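Local coordinates for immunity 23 family protein (Burkholderia dolosa AU0158, PDB 5FFP) that probably acts as the immunity protein of a contact-dependent growth inhibition system, protecting its producer by neutralising a cognate CdiA toxin, at residues 54-59 with 95-100. Numbering follows the deposited sequence.
Sequences RLHCMR and DFTHLV
L55, H56 and C57 meet T97, L99 and V100 where two loops of this Immunity protein 42 family member lie against each other. Segment 54-59 follows helix 45-52, and segment 95-100 leads into helix 103-108. An Asx turn at D95 shapes the second loop.

L55 comes first. Its two methyl branches reach over the backbone at L99 and V100. CD2 of L55 lies 3.5 Å from the carbonyl oxygen O of L99. CD1 of L55 packs 4.0 Å from CB of V100, and the O of V100 is hydrogen-bonded to the hydroxyl of Y31, on strand 26-33.

H56 and T97 run abreast in a common direction. With chi1 at -160°, CG of H56 is turned away from the backbone N, which brings the imidazole beside the T97 methyl. CG2 of T97 lies obliquely to the imidazole ring, 3.1 Å from ND1 of H56. The turn holds T97 in place: OD1 of D95 accepts hydrogen bonds from the backbone N of T97, at 2.7 Å, and from its hydroxyl OG1. The N-H meets OD1 almost in line with its C-O bond, while OG1 sits about 50° out of the carboxylate plane.

C57 is buried. Its side chain and that of V100 both touch F144 of helix 143-154 and L114 of strand 110-117. This joins the two loops to a helix and a sheet. SG is flanked by both backbone neighbours of CA, N and C (chi1 71°), and from there meets V100 through a single methyl: SG of C57 to CG1 of V100, 3.8 Å.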
loop_
_atom_site.group_PDB
_atom_site.type_symbol
_atom_site.label_atom_id
_atom_site.label_comp_id
_atom_site.label_asym_id
_atom_site.label_seq_id
_atom_site.Cartn_x
_atom_site.Cartn_y
_atom_site.Cartn_z
ATOM N N ARG A 54 12.549 13.014 4.096
ATOM C CA ARG A 54 11.263 12.624 4.688
ATOM C C ARG A 54 11.086 11.103 4.709
ATOM O O ARG A 54 9.976 10.604 4.793
ATOM C CB ARG A 54 10.115 13.285 3.908
ATOM C CG ARG A 54 9.974 14.789 4.179
ATOM C CD ARG A 54 9.708 15.664 2.948
ATOM N NE ARG A 54 8.375 15.573 2.367
ATOM C CZ ARG A 54 7.856 16.494 1.530
ATOM N NH1 ARG A 54 8.559 17.578 1.166
ATOM N NH2 ARG A 54 6.621 16.338 1.053
ATOM N N LEU A 55 12.177 10.358 4.626
ATOM C CA LEU A 55 12.096 8.921 4.821
ATOM C C LEU A 55 11.753 8.629 6.274
ATOM O O LEU A 55 12.160 9.350 7.189
ATOM C CB LEU A 55 13.408 8.235 4.461
ATOM C CG LEU A 55 13.738 8.206 2.972
ATOM C CD1 LEU A 55 15.197 7.797 2.753
ATOM C CD2 LEU A 55 12.764 7.282 2.251
ATOM N N HIS A 56 10.969 7.579 6.480
ATOM C CA HIS A 56 10.533 7.182 7.821
ATOM C C HIS A 56 11.721 7.066 8.784
ATOM O O HIS A 56 11.627 7.474 9.947
ATOM C CB HIS A 56 9.755 5.850 7.754
ATOM C CG HIS A 56 8.879 5.604 8.939
ATOM N ND1 HIS A 56 9.190 4.681 9.917
ATOM C CD2 HIS A 56 7.688 6.150 9.297
ATOM C CE1 HIS A 56 8.233 4.677 10.831
ATOM N NE2 HIS A 56 7.307 5.553 10.475
ATOM N N CYS A 57 12.842 6.537 8.294
ATOM C CA CYS A 57 14.011 6.338 9.140
ATOM C C CYS A 57 14.710 7.609 9.614
ATOM O O CYS A 57 15.614 7.532 10.444
ATOM C CB CYS A 57 15.019 5.424 8.442
ATOM S SG CYS A 57 15.874 6.156 7.039
HETATM N N MSE A 58 14.316 8.775 9.123
HETATM C CA MSE A 58 15.000 9.997 9.517
HETATM C C MSE A 58 14.547 10.477 10.848
HETATM O O MSE A 58 15.250 11.265 11.487
HETATM C CB MSE A 58 14.791 11.128 8.518
HETATM C CG MSE A 58 15.284 10.749 7.132
HETATM SE SE MSE A 58 17.209 10.344 7.071
HETATM C CE MSE A 58 17.990 12.097 7.584
ATOM N N ARG A 59 13.354 10.047 11.267
ATOM C CA ARG A 59 12.785 10.430 12.583
ATOM C C ARG A 59 12.246 9.258 13.434
ATOM O O ARG A 59 11.819 9.464 14.564
ATOM C CB ARG A 59 11.683 11.465 12.363
ATOM C CG ARG A 59 12.084 12.684 11.534
ATOM C CD ARG A 59 10.942 13.683 11.378
ATOM N NE ARG A 59 11.415 15.009 10.967
ATOM C CZ ARG A 59 11.468 16.111 11.732
ATOM N NH1 ARG A 59 11.920 17.253 11.210
ATOM N NH2 ARG A 59 11.082 16.090 13.013
ATOM N N ASP A 95 3.577 -1.084 3.237
ATOM C CA ASP A 95 4.538 -0.718 4.271
ATOM C C ASP A 95 5.840 -0.286 3.609
ATOM O O ASP A 95 6.498 -1.091 2.954
ATOM C CB ASP A 95 4.736 -1.927 5.200
ATOM C CG ASP A 95 5.935 -1.798 6.137
ATOM O OD1 ASP A 95 6.761 -0.868 5.970
ATOM O OD2 ASP A 95 6.058 -2.657 7.038
ATOM N N PHE A 96 6.172 0.997 3.750
ATOM C CA PHE A 96 7.429 1.552 3.232
ATOM C C PHE A 96 8.374 1.989 4.351
ATOM O O PHE A 96 9.262 2.804 4.145
ATOM C CB PHE A 96 7.150 2.758 2.315
ATOM C CG PHE A 96 6.472 2.417 1.016
ATOM C CD1 PHE A 96 6.396 1.106 0.539
ATOM C CD2 PHE A 96 5.942 3.443 0.234
ATOM C CE1 PHE A 96 5.773 0.823 -0.669
ATOM C CE2 PHE A 96 5.323 3.169 -0.987
ATOM C CZ PHE A 96 5.235 1.852 -1.436
ATOM N N THR A 97 8.193 1.428 5.530
ATOM C CA THR A 97 8.939 1.855 6.707
ATOM C C THR A 97 10.445 1.723 6.485
ATOM O O THR A 97 11.218 2.614 6.813
ATOM C CB THR A 97 8.543 0.977 7.894
ATOM O OG1 THR A 97 7.134 0.757 7.862
ATOM C CG2 THR A 97 8.904 1.632 9.211
ATOM N N HIS A 98 10.831 0.600 5.894
ATOM C CA HIS A 98 12.220 0.230 5.757
ATOM C C HIS A 98 12.846 0.678 4.437
ATOM O O HIS A 98 14.060 0.648 4.288
ATOM C CB HIS A 98 12.340 -1.278 5.921
ATOM C CG HIS A 98 12.089 -1.730 7.314
ATOM N ND1 HIS A 98 13.033 -1.623 8.304
ATOM C CD2 HIS A 98 10.985 -2.241 7.898
ATOM C CE1 HIS A 98 12.529 -2.071 9.438
ATOM N NE2 HIS A 98 11.285 -2.447 9.218
ATOM N N LEU A 99 12.024 1.126 3.501
ATOM C CA LEU A 99 12.509 1.546 2.198
ATOM C C LEU A 99 13.273 2.854 2.281
ATOM O O LEU A 99 12.758 3.821 2.825
ATOM C CB LEU A 99 11.326 1.723 1.259
ATOM C CG LEU A 99 11.686 2.114 -0.170
ATOM C CD1 LEU A 99 12.561 1.045 -0.792
ATOM C CD2 LEU A 99 10.410 2.287 -0.953
ATOM N N VAL A 100 14.505 2.879 1.768
ATOM C CA VAL A 100 15.306 4.102 1.762
ATOM C C VAL A 100 15.880 4.497 0.409
ATOM O O VAL A 100 16.684 5.458 0.336
ATOM C CB VAL A 100 16.434 4.032 2.806
ATOM C CG1 VAL A 100 15.855 3.722 4.183
ATOM C CG2 VAL A 100 17.478 3.000 2.425
#